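Local coordinates for protein putative S41 protease (Bacteroides fragilis NCTC 9343, PDB 3K50) that is of unknown function but belongs to the S41 family of serine peptidases and is a putative protease, at residues Ala207-Leu212 with Ala242-Thr247; Asn195-Gly200 with Arg302-Met307. All coordinates share one frame; numbering follows the deposited sequence.

Contact 1: residues Ala207-Leu212 with Ala242-Thr247; sequences AYNDDL and AQLLCT
Two neighbouring helices of the peptidase core, 207-221 and 239-249, pack side by side here, with Leu244 of the second lying between Asn209 and Leu212 of the first. Their short segments run almost parallel, 11° apart, and their axes come no closer than 11.0 Å, a spacing that long leucine side chains fill. One methyl of Leu244 does most of the touching: its CD2 sits 3.7 Å from CB of Asn209 and equally close to that residue's CG, so it rests on the root of the amide. CD2 of Leu212 meets the same methyl at 4.1 Å, the two side chains lying alongside and running opposite ways. Both leucines have CG anti to the backbone N (chi1 -175° for Leu212), which sends their branches into the gap between the helices. The other branch of Leu212 meets the next residue of helix 239-249, its CD1 lying 4.2 Å from CD1 of Leu245.

The topology explains the parallel course. Helix 207-221 is the connection of a beta-alpha-beta crossover from strand 187-194 to strand 226-230, and helix 239-249 follows on from that second strand, as expected in the ClpP/crotonase clan. Everything that touches across the interface is buried, and no hydrogen bond crosses it. The Asn209 amide turns back toward the N-terminal end of its helix, where ND2 is bonded to OE1 of Gln206, the residue just before that helix. On helix 239-249, Gln243 O accepts twice, from Thr247 N at 3.0 Å and from Thr247 OG1 at 2.9 Å, the two donors arriving from opposite faces of the carbonyl plane. Thr247 OG1 is also hydrogen-bonded to Asn278 N, and Gln243 NE2 reaches Thr276 O.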
loop_
_atom_site.group_PDB
_atom_site.type_symbol
_atom_site.label_atom_id
_atom_site.label_comp_id
_atom_site.label_asym_id
_atom_site.label_seq_id
_atom_site.Cartn_x
_atom_site.Cartn_y
_atom_site.Cartn_z
ATOM N N ALA A 207 7.751 0.218 16.917
ATOM C CA ALA A 207 8.814 -0.570 16.316
ATOM C C ALA A 207 9.043 -0.271 14.821
ATOM O O ALA A 207 10.194 -0.115 14.414
ATOM C CB ALA A 207 8.573 -2.082 16.543
ATOM N N TYR A 208 7.992 -0.149 14.022
ATOM C CA TYR A 208 8.218 0.057 12.567
ATOM C C TYR A 208 8.566 1.486 12.269
ATOM O O TYR A 208 9.313 1.740 11.349
ATOM C CB TYR A 208 7.029 -0.329 11.734
ATOM C CG TYR A 208 6.541 -1.756 11.938
ATOM C CD1 TYR A 208 7.427 -2.793 12.211
ATOM C CD2 TYR A 208 5.177 -2.084 11.748
ATOM C CE1 TYR A 208 6.971 -4.101 12.359
ATOM C CE2 TYR A 208 4.709 -3.403 11.872
ATOM C CZ TYR A 208 5.606 -4.405 12.162
ATOM O OH TYR A 208 5.164 -5.716 12.300
ATOM N N ASN A 209 7.989 2.417 13.020
ATOM C CA ASN A 209 8.398 3.794 12.872
ATOM C C ASN A 209 9.885 3.954 13.222
ATOM O O ASN A 209 10.578 4.738 12.576
ATOM C CB ASN A 209 7.588 4.710 13.735
ATOM C CG ASN A 209 6.267 4.986 13.190
ATOM O OD1 ASN A 209 5.986 4.715 12.016
ATOM N ND2 ASN A 209 5.409 5.582 14.035
ATOM N N ASP A 210 10.384 3.195 14.202
ATOM C CA ASP A 210 11.823 3.235 14.520
ATOM C C ASP A 210 12.669 2.590 13.403
ATOM O O ASP A 210 13.786 3.013 13.169
ATOM C CB ASP A 210 12.128 2.700 15.946
ATOM C CG ASP A 210 11.687 3.705 17.037
ATOM O OD1 ASP A 210 11.614 4.905 16.715
ATOM O OD2 ASP A 210 11.401 3.332 18.196
ATOM N N ASP A 211 12.155 1.554 12.753
ATOM C CA ASP A 211 12.812 0.993 11.562
ATOM C C ASP A 211 12.896 2.094 10.499
ATOM O O ASP A 211 13.894 2.219 9.801
ATOM C CB ASP A 211 11.999 -0.150 10.941
ATOM C CG ASP A 211 12.003 -1.387 11.760
ATOM O OD1 ASP A 211 12.960 -1.571 12.546
ATOM O OD2 ASP A 211 11.059 -2.205 11.607
ATOM N N LEU A 212 11.798 2.823 10.310
ATOM C CA LEU A 212 11.784 3.931 9.310
ATOM C C LEU A 212 12.820 5.018 9.664
ATOM O O LEU A 212 13.571 5.477 8.801
ATOM C CB LEU A 212 10.375 4.539 9.162
ATOM C CG LEU A 212 10.087 5.612 8.119
ATOM C CD1 LEU A 212 10.228 5.039 6.711
ATOM C CD2 LEU A 212 8.676 6.195 8.269
ATOM N N ALA A 242 2.352 8.785 8.341
ATOM C CA ALA A 242 2.502 9.677 7.206
ATOM C C ALA A 242 3.166 11.021 7.591
ATOM O O ALA A 242 3.992 11.515 6.869
ATOM C CB ALA A 242 1.146 9.915 6.514
ATOM N N GLN A 243 2.794 11.578 8.735
ATOM C CA GLN A 243 3.375 12.795 9.239
ATOM C C GLN A 243 4.838 12.582 9.491
ATOM O O GLN A 243 5.620 13.448 9.194
ATOM C CB GLN A 243 2.668 13.236 10.532
ATOM C CG GLN A 243 3.180 14.576 11.074
ATOM C CD GLN A 243 2.596 14.935 12.421
ATOM O OE1 GLN A 243 2.083 14.064 13.122
ATOM N NE2 GLN A 243 2.715 16.205 12.809
ATOM N N LEU A 244 5.201 11.472 10.113
ATOM C CA LEU A 244 6.625 11.167 10.373
ATOM C C LEU A 244 7.457 11.144 9.060
ATOM O O LEU A 244 8.457 11.861 8.928
ATOM C CB LEU A 244 6.765 9.823 11.115
ATOM C CG LEU A 244 8.201 9.276 11.325
ATOM C CD1 LEU A 244 9.078 10.254 12.098
ATOM C CD2 LEU A 244 8.243 7.916 11.969
ATOM N N LEU A 245 6.972 10.374 8.083
ATOM C CA LEU A 245 7.593 10.234 6.763
ATOM C C LEU A 245 7.772 11.617 6.078
ATOM O O LEU A 245 8.855 11.991 5.593
ATOM C CB LEU A 245 6.740 9.295 5.899
ATOM C CG LEU A 245 7.276 8.983 4.507
ATOM C CD1 LEU A 245 8.763 8.382 4.542
ATOM C CD2 LEU A 245 6.302 8.093 3.717
ATOM N N CYS A 246 6.704 12.393 6.025
ATOM C CA CYS A 246 6.800 13.717 5.438
ATOM C C CYS A 246 7.777 14.611 6.108
ATOM O O CYS A 246 8.487 15.356 5.441
ATOM C CB CYS A 246 5.448 14.410 5.506
ATOM S SG CYS A 246 4.209 13.671 4.370
ATOM N N THR A 247 7.800 14.563 7.447
ATOM C CA THR A 247 8.654 15.432 8.225
ATOM C C THR A 247 10.115 15.139 7.853
ATOM O O THR A 247 10.939 16.036 7.755
ATOM C CB THR A 247 8.310 15.277 9.750
ATOM O OG1 THR A 247 7.007 15.877 10.019
ATOM C CG2 THR A 247 9.401 15.911 10.683
#

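Contact 2: residues Asn195-Gly200 with Arg302-Met307; sequences NEFKAG and RGAAEM
Glu306 OE1 is gripped by two backbone amides: Gly303 N, at 2.8 Å with an N-H...O angle of 150°, and Glu328 N. The bond from Gly303 uses the anti lone pair of OE1. OE2 in turn is held by Thr325 OG1 and Gly327 N, which fixes the carboxylate firmly beside the start of helix 304-312.

On the first turn of that helix, Ala304 and Ala305 receive the ring of Phe197. The Ala304 methyl comes over one face, its CB 3.8 Å from Phe197 CG, and forms a CH-pi contact 22° off the ring normal. Further along the ring, Phe197 CE1 lies 3.6 Å from Ala305 CA in an oblique approach. Phe197 is the centre of an inverse gamma turn, closed by a weak bond from Lys198 N to Glu196 O. With CG anti to the carbonyl carbon, chi1 -69°, the ring extends from this turn to the helix start. It also packs on Cys241, Ala242 and Leu245 and meets Tyr194 edge-to-face.

Gly303, with positive phi, is the N-cap, and its bond to Glu306 is the backbone-to-side-chain half of a capping box. In S41 peptidases the nucleophilic serine lies at the start of the corresponding helix; sequence similarity suggests that Gly303 takes that place here, in which case the usual serine nucleophile would be missing at this position.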
loop_
_atom_site.group_PDB
_atom_site.type_symbol
_atom_site.label_atom_id
_atom_site.label_comp_id
_atom_site.label_asym_id
_atom_site.label_seq_id
_atom_site.Cartn_x
_atom_site.Cartn_y
_atom_site.Cartn_z
ATOM N N ASN A 195 5.833 -0.165 2.520
ATOM C CA ASN A 195 4.596 -0.821 2.030
ATOM C C ASN A 195 3.322 -0.655 2.832
ATOM O O ASN A 195 2.288 -1.071 2.374
ATOM C CB ASN A 195 4.876 -2.328 1.813
ATOM C CG ASN A 195 4.035 -2.932 0.685
ATOM O OD1 ASN A 195 3.896 -2.337 -0.361
ATOM N ND2 ASN A 195 3.445 -4.084 0.931
ATOM N N GLU A 196 3.396 -0.034 4.006
ATOM C CA GLU A 196 2.238 0.102 4.846
ATOM C C GLU A 196 2.508 1.154 5.895
ATOM O O GLU A 196 3.573 1.166 6.489
ATOM C CB GLU A 196 1.921 -1.242 5.537
ATOM C CG GLU A 196 0.636 -1.241 6.201
ATOM C CD GLU A 196 0.354 -2.499 7.013
ATOM O OE1 GLU A 196 1.250 -3.347 7.202
ATOM O OE2 GLU A 196 -0.795 -2.606 7.478
ATOM N N PHE A 197 1.554 2.075 6.078
ATOM C CA PHE A 197 1.675 3.086 7.124
ATOM C C PHE A 197 1.205 2.459 8.447
ATOM O O PHE A 197 0.060 2.648 8.896
ATOM C CB PHE A 197 0.870 4.348 6.755
ATOM C CG PHE A 197 1.457 5.110 5.582
ATOM C CD1 PHE A 197 1.268 4.676 4.310
ATOM C CD2 PHE A 197 2.199 6.258 5.781
ATOM C CE1 PHE A 197 1.833 5.352 3.239
ATOM C CE2 PHE A 197 2.763 6.937 4.720
ATOM C CZ PHE A 197 2.587 6.471 3.444
ATOM N N LYS A 198 2.118 1.770 9.101
ATOM C CA LYS A 198 1.829 1.063 10.336
ATOM C C LYS A 198 2.998 1.298 11.293
ATOM O O LYS A 198 4.134 1.103 10.912
ATOM C CB LYS A 198 1.642 -0.422 9.999
ATOM C CG LYS A 198 0.971 -1.212 11.120
ATOM C CD LYS A 198 0.779 -2.632 10.717
ATOM C CE LYS A 198 0.182 -3.467 11.810
ATOM N NZ LYS A 198 0.067 -4.860 11.299
ATOM N N ALA A 199 2.702 1.696 12.522
ATOM C CA ALA A 199 3.688 2.150 13.459
ATOM C C ALA A 199 4.449 1.014 14.098
ATOM O O ALA A 199 5.629 1.157 14.331
ATOM C CB ALA A 199 3.023 3.086 14.525
ATOM N N GLY A 200 3.783 -0.124 14.335
ATOM C CA GLY A 200 4.405 -1.281 14.959
ATOM C C GLY A 200 3.481 -2.505 14.906
ATOM O O GLY A 200 2.323 -2.392 14.432
ATOM N N ARG A 302 -2.956 4.017 -1.958
ATOM C CA ARG A 302 -4.214 4.537 -1.420
ATOM C C ARG A 302 -4.130 5.219 -0.096
ATOM O O ARG A 302 -3.315 4.870 0.751
ATOM C CB ARG A 302 -5.116 3.296 -1.226
ATOM C CG ARG A 302 -6.495 3.509 -0.606
ATOM C CD ARG A 302 -7.196 2.180 -0.446
ATOM N NE ARG A 302 -7.645 1.638 -1.711
ATOM C CZ ARG A 302 -8.832 1.885 -2.293
ATOM N NH1 ARG A 302 -9.741 2.671 -1.743
ATOM N NH2 ARG A 302 -9.111 1.327 -3.442
ATOM N N GLY A 303 -5.042 6.140 0.122
ATOM C CA GLY A 303 -5.244 6.694 1.460
ATOM C C GLY A 303 -4.145 7.508 2.075
ATOM O O GLY A 303 -3.792 8.577 1.593
ATOM N N ALA A 304 -3.588 7.019 3.161
ATOM C CA ALA A 304 -2.431 7.677 3.740
ATOM C C ALA A 304 -1.329 7.885 2.687
ATOM O O ALA A 304 -0.641 8.913 2.699
ATOM C CB ALA A 304 -1.913 6.862 4.967
ATOM N N ALA A 305 -1.155 6.917 1.768
ATOM C CA ALA A 305 -0.125 6.988 0.731
ATOM C C ALA A 305 -0.407 8.209 -0.166
ATOM O O ALA A 305 0.483 8.930 -0.557
ATOM C CB ALA A 305 -0.100 5.707 -0.082
ATOM N N GLU A 306 -1.667 8.444 -0.430
ATOM C CA GLU A 306 -2.112 9.575 -1.262
ATOM C C GLU A 306 -2.034 10.892 -0.514
ATOM O O GLU A 306 -1.791 11.951 -1.113
ATOM C CB GLU A 306 -3.508 9.328 -1.763
ATOM C CG GLU A 306 -3.609 8.162 -2.747
ATOM C CD GLU A 306 -5.027 7.862 -3.160
ATOM O OE1 GLU A 306 -5.759 7.192 -2.369
ATOM O OE2 GLU A 306 -5.399 8.265 -4.290
HETATM N N MSE A 307 -2.221 10.821 0.786
HETATM C CA MSE A 307 -2.064 11.995 1.679
HETATM C C MSE A 307 -0.648 12.535 1.644
HETATM O O MSE A 307 -0.447 13.745 1.663
HETATM C CB MSE A 307 -2.461 11.604 3.101
HETATM C CG MSE A 307 -2.275 12.682 4.226
HETATM SE SE MSE A 307 -0.396 13.054 4.794
HETATM C CE MSE A 307 -0.563 13.680 6.800
#

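From the N terminus, the chain leaves strand 187-194, passes through 195-200 and enters helix 207-221, where contact 1 begins. After strand 226-230 it enters helix 239-249, and 242-247 closes contact 1 with 29 residues between. Only after strand 292-297 does 302-307 close contact 2, a loop enclosing 101 residues within which contact 1 is nested. The two centres are 10 Å apart and join directly: Asn209 N is probably hydrogen-bonded to Ala199 O at 3.0 Å. Ala242 touches Met307, linking helix 239-249 to helix 304-312. Together they tie the loop after strand 187-194 to three helices of the S41 core.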